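PDB 2QY1: pectate lyase II from Xanthomonas campestris pv. campestris, which probably cleaves pectate by beta-elimination as a secreted polysaccharide lyase. Local coordinates for residues Q175-N180 against N199-V204. The protein carries 2 engineered substitutions. Residues are numbered along the deposited sequence; the frame is centred on the assembly and turned at random.
Sequences QKVALN and NRFENV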
ATOM      1  N   GLN A 175      -4.675   2.791  10.886  1.00 23.20           N
ATOM      2  CA  GLN A 175      -6.126   2.759  10.679  1.00 23.71           C
ATOM      3  C   GLN A 175      -6.514   2.412   9.240  1.00 23.66           C
ATOM      4  O   GLN A 175      -7.271   1.464   9.010  1.00 23.81           O
ATOM      5  CB  GLN A 175      -6.806   4.067  11.102  1.00 23.90           C
ATOM      6  CG  GLN A 175      -8.339   3.937  11.159  1.00 25.64           C
ATOM      7  CD  GLN A 175      -9.082   5.264  11.064  1.00 27.55           C
ATOM      8  OE1 GLN A 175      -8.477   6.332  10.956  1.00 29.81           O
ATOM      9  NE2 GLN A 175     -10.407   5.198  11.117  1.00 28.09           N
ATOM     10  N   LYS A 176      -5.997   3.184   8.287  1.00 23.42           N
ATOM     11  CA  LYS A 176      -6.387   3.046   6.885  1.00 23.33           C
ATOM     12  C   LYS A 176      -5.199   2.643   6.016  1.00 22.78           C
ATOM     13  O   LYS A 176      -4.387   3.478   5.621  1.00 22.40           O
ATOM     14  CB  LYS A 176      -7.053   4.336   6.400  1.00 23.63           C
ATOM     15  CG  LYS A 176      -8.459   4.499   6.974  1.00 24.92           C
ATOM     16  CD  LYS A 176      -9.088   5.833   6.635  1.00 27.38           C
ATOM     17  CE  LYS A 176     -10.616   5.750   6.701  1.00 28.52           C
ATOM     18  NZ  LYS A 176     -11.131   5.348   8.046  1.00 29.92           N
ATOM     19  N   VAL A 177      -5.123   1.348   5.714  1.00 22.33           N
ATOM     20  CA  VAL A 177      -3.900   0.742   5.175  1.00 21.81           C
ATOM     21  C   VAL A 177      -3.589   1.110   3.724  1.00 21.78           C
ATOM     22  O   VAL A 177      -2.507   1.624   3.429  1.00 21.57           O
ATOM     23  CB  VAL A 177      -3.906  -0.801   5.340  1.00 21.82           C
ATOM     24  CG1 VAL A 177      -2.648  -1.423   4.733  1.00 21.54           C
ATOM     25  CG2 VAL A 177      -4.025  -1.167   6.804  1.00 21.49           C
ATOM     26  N   ALA A 178      -4.529   0.835   2.826  1.00 21.34           N
ATOM     27  CA  ALA A 178      -4.258   0.930   1.399  1.00 20.97           C
ATOM     28  C   ALA A 178      -5.483   1.363   0.610  1.00 20.82           C
ATOM     29  O   ALA A 178      -6.482   0.647   0.555  1.00 20.70           O
ATOM     30  CB  ALA A 178      -3.721  -0.400   0.872  1.00 20.87           C
ATOM     31  N   LEU A 179      -5.393   2.543   0.005  1.00 20.63           N
ATOM     32  CA  LEU A 179      -6.443   3.049  -0.865  1.00 20.70           C
ATOM     33  C   LEU A 179      -6.079   2.787  -2.317  1.00 20.67           C
ATOM     34  O   LEU A 179      -4.920   2.914  -2.709  1.00 20.56           O
ATOM     35  CB  LEU A 179      -6.658   4.551  -0.635  1.00 20.60           C
ATOM     36  CG  LEU A 179      -7.819   5.262  -1.341  1.00 20.93           C
ATOM     37  CD1 LEU A 179      -9.169   4.719  -0.888  1.00 20.70           C
ATOM     38  CD2 LEU A 179      -7.742   6.758  -1.084  1.00 21.14           C
ATOM     39  N   ASN A 180      -7.077   2.413  -3.111  1.00 20.62           N
ATOM     40  CA  ASN A 180      -6.891   2.225  -4.543  1.00 20.84           C
ATOM     41  C   ASN A 180      -8.116   2.773  -5.275  1.00 20.86           C
ATOM     42  O   ASN A 180      -9.075   2.049  -5.515  1.00 20.74           O
ATOM     43  CB  ASN A 180      -6.649   0.743  -4.865  1.00 20.63           C
ATOM     44  CG  ASN A 180      -5.933   0.536  -6.188  1.00 21.05           C
ATOM     45  OD1 ASN A 180      -6.241   1.186  -7.190  1.00 20.86           O
ATOM     46  ND2 ASN A 180      -4.968  -0.383  -6.199  1.00 20.51           N
ATOM     47  N   ASN A 199       2.499  -9.249   1.743  1.00 20.14           N
ATOM     48  CA  ASN A 199       2.427  -8.165   2.716  1.00 20.53           C
ATOM     49  C   ASN A 199       1.959  -8.676   4.079  1.00 20.83           C
ATOM     50  O   ASN A 199       1.229  -9.669   4.167  1.00 20.96           O
ATOM     51  CB  ASN A 199       1.494  -7.045   2.236  1.00 20.17           C
ATOM     52  CG  ASN A 199       1.911  -6.461   0.899  1.00 20.19           C
ATOM     53  OD1 ASN A 199       1.243  -6.655  -0.116  1.00 20.66           O
ATOM     54  ND2 ASN A 199       3.019  -5.748   0.892  1.00 17.51           N
ATOM     55  N   ARG A 200       2.394  -7.992   5.133  1.00 21.18           N
ATOM     56  CA  ARG A 200       1.965  -8.282   6.499  1.00 21.47           C
ATOM     57  C   ARG A 200       1.071  -7.150   6.987  1.00 21.76           C
ATOM     58  O   ARG A 200       1.519  -6.008   7.112  1.00 22.15           O
ATOM     59  CB  ARG A 200       3.176  -8.440   7.421  1.00 21.46           C
ATOM     60  CG  ARG A 200       2.849  -8.996   8.795  1.00 21.47           C
ATOM     61  CD  ARG A 200       4.100  -9.201   9.633  1.00 21.50           C
ATOM     62  NE  ARG A 200       3.761  -9.526  11.020  1.00 21.58           N
ATOM     63  CZ  ARG A 200       4.646  -9.685  12.002  1.00 22.20           C
ATOM     64  NH1 ARG A 200       5.947  -9.555  11.770  1.00 21.75           N
ATOM     65  NH2 ARG A 200       4.225  -9.979  13.226  1.00 22.29           N
ATOM     66  N   PHE A 201      -0.194  -7.474   7.243  1.00 22.06           N
ATOM     67  CA  PHE A 201      -1.171  -6.510   7.736  1.00 22.23           C
ATOM     68  C   PHE A 201      -1.606  -6.927   9.135  1.00 22.43           C
ATOM     69  O   PHE A 201      -2.345  -7.903   9.292  1.00 22.56           O
ATOM     70  CB  PHE A 201      -2.395  -6.448   6.813  1.00 22.08           C
ATOM     71  CG  PHE A 201      -2.072  -6.145   5.370  1.00 22.32           C
ATOM     72  CD1 PHE A 201      -1.482  -4.934   5.004  1.00 22.62           C
ATOM     73  CD2 PHE A 201      -2.398  -7.058   4.368  1.00 21.85           C
ATOM     74  CE1 PHE A 201      -1.199  -4.650   3.660  1.00 21.86           C
ATOM     75  CE2 PHE A 201      -2.129  -6.782   3.027  1.00 21.55           C
ATOM     76  CZ  PHE A 201      -1.528  -5.574   2.673  1.00 22.01           C
ATOM     77  N   GLU A 202      -1.146  -6.199  10.151  1.00 22.59           N
ATOM     78  CA  GLU A 202      -1.415  -6.594  11.533  1.00 22.81           C
ATOM     79  C   GLU A 202      -1.769  -5.421  12.446  1.00 22.80           C
ATOM     80  O   GLU A 202      -1.109  -4.384  12.420  1.00 22.69           O
ATOM     81  CB  GLU A 202      -0.236  -7.384  12.103  1.00 22.92           C
ATOM     82  CG  GLU A 202      -0.623  -8.299  13.252  1.00 23.97           C
ATOM     83  CD  GLU A 202       0.398  -9.384  13.532  1.00 24.18           C
ATOM     84  OE1 GLU A 202       0.346  -9.956  14.636  1.00 24.85           O
ATOM     85  OE2 GLU A 202       1.247  -9.668  12.659  1.00 24.79           O
ATOM     86  N   ASN A 203      -2.804  -5.608  13.263  1.00 22.72           N
ATOM     87  CA  ASN A 203      -3.329  -4.549  14.129  1.00 22.87           C
ATOM     88  C   ASN A 203      -3.671  -3.299  13.317  1.00 22.68           C
ATOM     89  O   ASN A 203      -3.133  -2.214  13.545  1.00 22.58           O
ATOM     90  CB  ASN A 203      -2.364  -4.239  15.283  1.00 23.08           C
ATOM     91  CG  ASN A 203      -2.084  -5.453  16.153  1.00 23.89           C
ATOM     92  OD1 ASN A 203      -0.968  -5.977  16.168  1.00 25.09           O
ATOM     93  ND2 ASN A 203      -3.099  -5.912  16.879  1.00 24.23           N
ATOM     94  N   VAL A 204      -4.555  -3.488  12.342  1.00 22.61           N
ATOM     95  CA  VAL A 204      -5.016  -2.415  11.463  1.00 22.50           C
ATOM     96  C   VAL A 204      -6.544  -2.405  11.466  1.00 22.78           C
ATOM     97  O   VAL A 204      -7.163  -3.347  11.962  1.00 22.72           O
ATOM     98  CB  VAL A 204      -4.464  -2.566  10.016  1.00 22.42           C
ATOM     99  CG1 VAL A 204      -2.938  -2.438   9.997  1.00 22.10           C
ATOM    100  CG2 VAL A 204      -4.904  -3.888   9.380  1.00 21.86           C
TER
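V177 faces F201 and V204 across the interior of a right-handed parallel beta-helix, the fold of family 1 pectate lyases, on segments that run in roughly opposite directions with no backbone hydrogen bond between them. Segment 175-180 starts at the corner at Q175, whereas 199-204 finishes strand 193-202, turns at N203 and begins strand 204-206 with V204, so the contact fills the inside of the coil near its bends. V177 carries it with both methyls. CG1 lies anti to the backbone N (chi1 178°) and approaches the F201 ring obliquely, meeting its CD1-CE1 bond at 3.7 Å from both F201 CD1 and F201 CE1. The other methyl, V177 CG2, comes to V204 CB at 3.5 Å with both V204 methyls close by, and the two valine side chains cross at about a right angle. Further apolar groups close in from neighbouring strands: V171 beside V177, V226 beside V204, and F223, whose ring meets that of F201 with planes about 50° apart. Backbone bonds join V177 to I155 of strand 155-158 and to S206 of strand 204-206. R200 and E202, on either side of F201 in sequence, take no part in the apolar contact and form a side-on salt bridge: R200 NE and R200 NH2 each lie 3.0 Å from E202 OE2, which sits nearly in the guanidinium plane.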